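Local coordinates for protein flagellar assembly factor FliW (PDB 5DMD) that probably binds the translational repressor CsrA and prevents it from blocking translation of its targets, and probably also binds flagellin and takes part in flagellum assembly, at residues I72-D75 and D76-E80; L82-G86 and E87-A91; V20-E23 and Q24-G28. The protein carries 1 engineered substitution. All coordinates share one frame; numbering follows the deposited sequence.

Followed from the N terminus, the three contacts come in series. None nests in another and none crosses. Interaction 3 (20-28) is first: a beta turn reverses the chain between strand 20-21 and strand 34-39. Interaction 1 (72-80) follows strand 57-61 and starts the short helix 76-81. Interaction 2 (82-91) carries the chain from the end of that helix into strand 90-97. Interactions 1 and 2 touch, with Leu79 O 2.9 Å from Ile84 N, a probable hydrogen bond, and Leu74 packed on Ile84. Interaction 3 lies apart, its centre about 16 and 17 Å from the centres of interactions 1 and 2, but interactions 2 and 3 both reach the same antiparallel sheet.

Interaction 1 of 3, residues I72-D75 and D76-E80; sequences IDLD and DNTLE
Asp75 and Thr78 meet with their side chains at about a right angle, and the two carboxylate oxygens of Asp75 do separate work. OD1 accepts the Thr78 hydroxyl, OG1, at 2.7 Å, on its syn side and 25° out of the carboxylate plane. OD2 accepts the backbone amide Thr78 N at 2.8 Å, and this donor stands well above the plane. The carboxylate reaches over the start of the helix because CG sits between the backbone N and the carbonyl carbon (chi1 61°). A water bonded to OD2 also accepts from Asn77 ND2, so it bridges the cap to the first turn. The Thr78 hydroxyl has a further partner in Lys123 NZ, which probably helps to balance the negative charge of Asp75 nearby.

The backbone adds a nearly straight bond from Leu79 N to Asp75 O, 3.1 Å long. Beside it, Leu79 leans back on Leu74. Its CD2 methyl lies 3.9 Å from Leu74 CB and also reaches Leu74 CD1, the two chains crossing obliquely. Both leucines also touch Ile84, and Leu74 reaches Val114 of strand 106-116. This apolar contact borders the polar cap. The whole is a classic N-cap: an aspartate just before helix 76-81 accepts the backbone amide three residues on, with the threonine hydroxyl as a second grip.

Interaction 2 of 3, residues L82-G86 and E87-A91; sequences LQITG and EQDVA
The carboxylate of Asp89 is the flat group that meets the loop, and it does so through one oxygen. OD2 points at the turn of backbone around Thr85. Thr85 N approaches it nearly along the C-O axis, at 2.7 Å and with an N-H...O angle of 164°. Thr85 OG1 comes to the same oxygen on its syn side, also at 2.7 Å and 21° out of the carboxylate plane. Gly86 N adds a weak bond, 3.5 Å from OD2. Two good bonds and one weak one therefore grip a single oxygen and should limit rotation of the carboxylate. The Thr85 hydroxyl is brought to it by a chi1 of 68°, which sets OG1 between the backbone N and the carbonyl carbon.

The return bond is made by the backbone: Asp89 N donates to Gly86 O at 3.1 Å, from above the carbonyl plane. It spans the start of the 3-10 segment 87-89. Next to these polar bonds lies a small apolar patch. Val90 CG2 packs on Ile84, 3.6 Å from CG2 and close to CG1 and CD1 as well, so one methyl meets three atoms of the isoleucine. The two side chains cross at about a right angle.

Gln83, at positive phi, follows helix 76-81 in a Schellman motif, and its OE1 bonds Lys119 NZ. Ile84 and Val90 both rest on Val114 of strand 106-116. Asp89 and Ala91 pair by backbone bonds with Val117 and Ile115, so the loop delivers the chain into strand 90-97 alongside strand 106-116.

Interaction 3 of 3, residues V20-E23 and Q24-G28; sequences VRFE and QGIPG
Phe22 and Gly25 are joined by a type I beta turn, which turns the chain between strands 20-21 and 34-39. The turn is closed by one hydrogen bond, Gly25 N to Phe22 O, 2.9 Å long with an N-H...O angle of 156°. The donor stands well above the plane of the Phe22 carbonyl. Glu23 and Gln24 fill the two middle positions of the turn. Gly25 follows with a positive phi of 65°, a backbone shape that glycine adopts readily.

The tight side of the contact is the inner one, where Phe22, Gly25 and Ile26 are all buried. The Phe22 ring turns inward, with CG anti to the carbonyl carbon and beside the backbone N (chi1 -79°). The oxygen of Gly25 lies at the ring edge, near its plane, and Val20 O is also found at the edge. The Ile26 CG2 methyl comes to the ring obliquely, and the two side chains run askew to each other. Phe35 of strand 34-39 meets Phe22 in an edge-to-face stack and is also touched by Ile26. The turn is thus packed against strand 34-39 through Phe35, and the backbone of Phe22 bonds that of Lys33, just before this strand.

The outer side is looser. Glu23 and Gln24 are exposed. Both point away from the turn at CB, and both chains are extended beyond CG. Within the turn they touch little more than each other's backbone. Some cover comes from strand 121-124, where Glu23 lies on Leu121 and Gln24 on Lys123. The Glu23 carbonyl is bonded by Lys33 NZ. On the buried side, the closest approach between two side chains is that of Ile26 CG2 to Phe22 CD2, 3.8 Å, with CE2 next at 4.1 Å from the same methyl.

Interaction 1 of 3, residues I72-D75 and D76-E80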
loop_
_atom_site.group_PDB
_atom_site.type_symbol
_atom_site.label_atom_id
_atom_site.label_comp_id
_atom_site.label_asym_id
_atom_site.label_seq_id
_atom_site.Cartn_x
_atom_site.Cartn_y
_atom_site.Cartn_z
ATOM N N ILE A 72 -8.552 7.866 -8.866
ATOM C CA ILE A 72 -7.384 7.710 -9.715
ATOM C C ILE A 72 -7.797 7.050 -11.020
ATOM O O ILE A 72 -8.837 6.394 -11.119
ATOM C CB ILE A 72 -6.243 6.922 -9.033
ATOM C CG1 ILE A 72 -6.627 5.449 -8.886
ATOM C CG2 ILE A 72 -5.905 7.537 -7.688
ATOM C CD1 ILE A 72 -5.523 4.583 -8.291
ATOM N N ASP A 73 -6.973 7.250 -12.038
ATOM C CA ASP A 73 -7.219 6.665 -13.346
ATOM C C ASP A 73 -5.953 5.909 -13.718
ATOM O O ASP A 73 -4.919 6.521 -14.006
ATOM C CB ASP A 73 -7.576 7.744 -14.371
ATOM C CG ASP A 73 -7.866 7.172 -15.743
ATOM O OD1 ASP A 73 -8.286 6.001 -15.825
ATOM O OD2 ASP A 73 -7.736 7.911 -16.740
ATOM N N LEU A 74 -6.026 4.585 -13.662
ATOM C CA LEU A 74 -4.859 3.758 -13.928
ATOM C C LEU A 74 -4.546 3.751 -15.417
ATOM O O LEU A 74 -5.446 3.682 -16.257
ATOM C CB LEU A 74 -5.110 2.330 -13.463
ATOM C CG LEU A 74 -5.332 2.140 -11.962
ATOM C CD1 LEU A 74 -5.640 0.685 -11.660
ATOM C CD2 LEU A 74 -4.131 2.602 -11.167
ATOM N N ASP A 75 -3.255 3.802 -15.729
ATOM C CA ASP A 75 -2.776 3.801 -17.102
ATOM C C ASP A 75 -2.948 2.420 -17.727
ATOM O O ASP A 75 -3.034 1.399 -17.035
ATOM C CB ASP A 75 -1.302 4.194 -17.123
ATOM C CG ASP A 75 -0.439 3.225 -16.342
ATOM O OD1 ASP A 75 -0.422 3.320 -15.087
ATOM O OD2 ASP A 75 0.217 2.379 -16.979
ATOM N N ASP A 76 -2.983 2.395 -19.066
ATOM C CA ASP A 76 -3.243 1.151 -19.787
ATOM C C ASP A 76 -2.190 0.095 -19.483
ATOM O O ASP A 76 -2.505 -1.097 -19.376
ATOM C CB ASP A 76 -3.295 1.417 -21.292
ATOM C CG ASP A 76 -4.468 2.282 -21.687
ATOM O OD1 ASP A 76 -5.438 2.358 -20.905
ATOM O OD2 ASP A 76 -4.421 2.877 -22.785
ATOM N N ASN A 77 -0.935 0.511 -19.334
ATOM C CA ASN A 77 0.126 -0.446 -19.045
ATOM C C ASN A 77 -0.070 -1.123 -17.694
ATOM O O ASN A 77 0.139 -2.333 -17.564
ATOM C CB ASN A 77 1.489 0.226 -19.120
ATOM C CG ASN A 77 2.608 -0.777 -19.055
ATOM O OD1 ASN A 77 2.752 -1.612 -19.946
ATOM N ND2 ASN A 77 3.399 -0.717 -17.992
ATOM N N THR A 78 -0.455 -0.354 -16.673
ATOM C CA THR A 78 -0.726 -0.953 -15.368
ATOM C C THR A 78 -1.901 -1.921 -15.433
ATOM O O THR A 78 -1.853 -3.011 -14.845
ATOM C CB THR A 78 -0.994 0.144 -14.334
ATOM O OG1 THR A 78 0.195 0.922 -14.132
ATOM C CG2 THR A 78 -1.477 -0.444 -13.011
ATOM N N LEU A 79 -2.973 -1.536 -16.128
ATOM C CA LEU A 79 -4.125 -2.426 -16.240
ATOM C C LEU A 79 -3.730 -3.753 -16.874
ATOM O O LEU A 79 -4.159 -4.823 -16.424
ATOM C CB LEU A 79 -5.249 -1.748 -17.032
ATOM C CG LEU A 79 -5.863 -0.498 -16.385
ATOM C CD1 LEU A 79 -6.707 0.275 -17.387
ATOM C CD2 LEU A 79 -6.691 -0.861 -15.171
ATOM N N GLU A 80 -2.899 -3.702 -17.914
ATOM C CA GLU A 80 -2.430 -4.927 -18.551
ATOM C C GLU A 80 -1.537 -5.740 -17.611
ATOM O O GLU A 80 -1.729 -6.952 -17.450
ATOM C CB GLU A 80 -1.718 -4.589 -19.861
ATOM C CG GLU A 80 -1.338 -5.800 -20.694
ATOM C CD GLU A 80 -0.603 -5.405 -21.955
ATOM O OE1 GLU A 80 -1.040 -4.429 -22.601
ATOM O OE2 GLU A 80 0.406 -6.058 -22.294
HETATM O O HOH W 1 2.837 1.640 -16.208
#

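Interaction 2 of 3, residues L82-G86 and E87-A91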
loop_
_atom_site.group_PDB
_atom_site.type_symbol
_atom_site.label_atom_id
_atom_site.label_comp_id
_atom_site.label_asym_id
_atom_site.label_seq_id
_atom_site.Cartn_x
_atom_site.Cartn_y
_atom_site.Cartn_z
ATOM N N LEU A 82 -1.372 -5.926 -14.441
ATOM C CA LEU A 82 -2.091 -6.501 -13.318
ATOM C C LEU A 82 -3.333 -7.271 -13.740
ATOM O O LEU A 82 -4.082 -7.734 -12.870
ATOM C CB LEU A 82 -2.487 -5.391 -12.352
ATOM C CG LEU A 82 -1.317 -4.695 -11.679
ATOM C CD1 LEU A 82 -1.831 -3.651 -10.742
ATOM C CD2 LEU A 82 -0.424 -5.674 -10.917
ATOM N N GLN A 83 -3.571 -7.401 -15.048
ATOM C CA GLN A 83 -4.712 -8.154 -15.587
ATOM C C GLN A 83 -6.050 -7.662 -15.036
ATOM O O GLN A 83 -6.924 -8.453 -14.678
ATOM C CB GLN A 83 -4.534 -9.665 -15.412
ATOM C CG GLN A 83 -3.219 -10.171 -15.992
ATOM C CD GLN A 83 -3.178 -11.677 -16.149
ATOM O OE1 GLN A 83 -3.763 -12.411 -15.354
ATOM N NE2 GLN A 83 -2.481 -12.145 -17.179
ATOM N N ILE A 84 -6.220 -6.345 -14.985
ATOM C CA ILE A 84 -7.409 -5.728 -14.405
ATOM C C ILE A 84 -8.444 -5.532 -15.504
ATOM O O ILE A 84 -8.168 -4.884 -16.521
ATOM C CB ILE A 84 -7.062 -4.392 -13.730
ATOM C CG1 ILE A 84 -6.195 -4.620 -12.488
ATOM C CG2 ILE A 84 -8.327 -3.634 -13.350
ATOM C CD1 ILE A 84 -5.443 -3.392 -12.034
ATOM N N THR A 85 -9.643 -6.090 -15.300
ATOM C CA THR A 85 -10.750 -5.929 -16.240
ATOM C C THR A 85 -11.759 -4.883 -15.789
ATOM O O THR A 85 -12.506 -4.358 -16.621
ATOM C CB THR A 85 -11.504 -7.257 -16.413
ATOM O OG1 THR A 85 -12.188 -7.584 -15.196
ATOM C CG2 THR A 85 -10.530 -8.379 -16.737
ATOM N N GLY A 86 -11.797 -4.579 -14.499
ATOM C CA GLY A 86 -12.759 -3.648 -13.942
ATOM C C GLY A 86 -12.418 -3.422 -12.489
ATOM O O GLY A 86 -11.540 -4.083 -11.925
ATOM N N GLU A 87 -13.123 -2.475 -11.876
ATOM C CA GLU A 87 -12.761 -2.116 -10.510
ATOM C C GLU A 87 -13.030 -3.242 -9.514
ATOM O O GLU A 87 -12.415 -3.256 -8.444
ATOM C CB GLU A 87 -13.402 -0.790 -10.091
ATOM C CG GLU A 87 -12.642 0.439 -10.618
ATOM C CD GLU A 87 -11.157 0.434 -10.261
ATOM O OE1 GLU A 87 -10.833 0.382 -9.054
ATOM O OE2 GLU A 87 -10.315 0.484 -11.188
ATOM N N GLN A 88 -13.892 -4.209 -9.854
ATOM C CA GLN A 88 -14.143 -5.321 -8.941
ATOM C C GLN A 88 -12.911 -6.194 -8.736
ATOM O O GLN A 88 -12.870 -6.978 -7.781
ATOM C CB GLN A 88 -15.318 -6.174 -9.445
ATOM C CG GLN A 88 -16.672 -5.473 -9.368
ATOM C CD GLN A 88 -17.166 -5.266 -7.945
ATOM O OE1 GLN A 88 -16.698 -5.913 -7.006
ATOM N NE2 GLN A 88 -18.117 -4.353 -7.779
ATOM N N ASP A 89 -11.906 -6.071 -9.598
ATOM C CA ASP A 89 -10.702 -6.883 -9.491
ATOM C C ASP A 89 -9.692 -6.318 -8.504
ATOM O O ASP A 89 -8.767 -7.044 -8.124
ATOM C CB ASP A 89 -10.004 -6.983 -10.855
ATOM C CG ASP A 89 -10.867 -7.636 -11.921
ATOM O OD1 ASP A 89 -11.889 -8.244 -11.566
ATOM O OD2 ASP A 89 -10.524 -7.519 -13.123
ATOM N N VAL A 90 -9.860 -5.067 -8.060
ATOM C CA VAL A 90 -8.771 -4.253 -7.522
ATOM C C VAL A 90 -8.996 -3.958 -6.050
ATOM O O VAL A 90 -10.106 -3.605 -5.637
ATOM C CB VAL A 90 -8.673 -2.933 -8.309
ATOM C CG1 VAL A 90 -7.635 -2.012 -7.692
ATOM C CG2 VAL A 90 -8.337 -3.221 -9.757
ATOM N N ALA A 91 -7.930 -4.078 -5.265
ATOM C CA ALA A 91 -7.849 -3.455 -3.952
ATOM C C ALA A 91 -6.798 -2.357 -4.000
ATOM O O ALA A 91 -5.710 -2.555 -4.550
ATOM C CB ALA A 91 -7.454 -4.472 -2.885
#

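Interaction 3 of 3, residues V20-E23 and Q24-G28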
loop_
_atom_site.group_PDB
_atom_site.type_symbol
_atom_site.label_atom_id
_atom_site.label_comp_id
_atom_site.label_asym_id
_atom_site.label_seq_id
_atom_site.Cartn_x
_atom_site.Cartn_y
_atom_site.Cartn_z
ATOM N N VAL A 20 1.466 -12.020 -2.480
ATOM C CA VAL A 20 1.193 -11.146 -3.615
ATOM C C VAL A 20 2.513 -10.890 -4.323
ATOM O O VAL A 20 3.476 -10.407 -3.708
ATOM C CB VAL A 20 0.553 -9.823 -3.175
ATOM C CG1 VAL A 20 0.257 -8.946 -4.399
ATOM C CG2 VAL A 20 -0.717 -10.076 -2.387
ATOM N N ARG A 21 2.562 -11.214 -5.614
ATOM C CA ARG A 21 3.760 -10.999 -6.411
ATOM C C ARG A 21 3.737 -9.601 -7.013
ATOM O O ARG A 21 2.749 -9.199 -7.639
ATOM C CB ARG A 21 3.885 -12.031 -7.530
ATOM C CG ARG A 21 5.126 -11.807 -8.384
ATOM C CD ARG A 21 5.319 -12.862 -9.463
ATOM N NE ARG A 21 6.636 -12.747 -10.082
ATOM C CZ ARG A 21 7.782 -13.057 -9.486
ATOM N NH1 ARG A 21 7.812 -13.589 -8.274
ATOM N NH2 ARG A 21 8.926 -12.836 -10.127
ATOM N N PHE A 22 4.823 -8.863 -6.806
ATOM C CA PHE A 22 5.071 -7.564 -7.427
ATOM C C PHE A 22 6.160 -7.809 -8.472
ATOM O O PHE A 22 7.348 -7.845 -8.152
ATOM C CB PHE A 22 5.537 -6.582 -6.349
ATOM C CG PHE A 22 4.424 -6.020 -5.497
ATOM C CD1 PHE A 22 3.733 -6.809 -4.604
ATOM C CD2 PHE A 22 4.112 -4.671 -5.583
ATOM C CE1 PHE A 22 2.729 -6.269 -3.826
ATOM C CE2 PHE A 22 3.112 -4.121 -4.803
ATOM C CZ PHE A 22 2.419 -4.921 -3.923
ATOM N N GLU A 23 5.755 -7.973 -9.731
ATOM C CA GLU A 23 6.705 -8.424 -10.746
ATOM C C GLU A 23 7.812 -7.405 -11.004
ATOM O O GLU A 23 8.928 -7.785 -11.384
ATOM C CB GLU A 23 5.964 -8.788 -12.030
ATOM C CG GLU A 23 5.086 -10.024 -11.868
ATOM C CD GLU A 23 4.226 -10.312 -13.083
ATOM O OE1 GLU A 23 4.155 -9.452 -13.984
ATOM O OE2 GLU A 23 3.607 -11.396 -13.126
ATOM N N GLN A 24 7.552 -6.122 -10.777
ATOM C CA GLN A 24 8.576 -5.095 -10.908
ATOM C C GLN A 24 9.165 -4.689 -9.571
ATOM O O GLN A 24 9.840 -3.654 -9.497
ATOM C CB GLN A 24 8.013 -3.851 -11.607
ATOM C CG GLN A 24 7.611 -4.067 -13.049
ATOM C CD GLN A 24 7.145 -2.791 -13.717
ATOM O OE1 GLN A 24 6.472 -1.963 -13.105
ATOM N NE2 GLN A 24 7.515 -2.620 -14.980
ATOM N N GLY A 25 8.924 -5.467 -8.518
ATOM C CA GLY A 25 9.308 -4.996 -7.206
ATOM C C GLY A 25 8.493 -3.768 -6.836
ATOM O O GLY A 25 7.373 -3.556 -7.320
ATOM N N ILE A 26 9.076 -2.943 -5.972
ATOM C CA ILE A 26 8.514 -1.625 -5.689
ATOM C C ILE A 26 9.601 -0.594 -5.965
ATOM O O ILE A 26 10.796 -0.929 -5.909
ATOM C CB ILE A 26 7.968 -1.517 -4.256
ATOM C CG1 ILE A 26 9.065 -1.838 -3.242
ATOM C CG2 ILE A 26 6.759 -2.450 -4.070
ATOM C CD1 ILE A 26 8.614 -1.726 -1.812
ATOM N N PRO A 27 9.246 0.647 -6.300
ATOM C CA PRO A 27 10.267 1.670 -6.548
ATOM C C PRO A 27 11.227 1.768 -5.372
ATOM O O PRO A 27 10.815 1.819 -4.210
ATOM C CB PRO A 27 9.438 2.954 -6.700
ATOM C CG PRO A 27 8.118 2.463 -7.210
ATOM C CD PRO A 27 7.879 1.165 -6.493
ATOM N N GLY A 28 12.519 1.756 -5.678
ATOM C CA GLY A 28 13.555 1.730 -4.685
ATOM C C GLY A 28 14.045 0.342 -4.345
ATOM O O GLY A 28 15.176 0.201 -3.867
#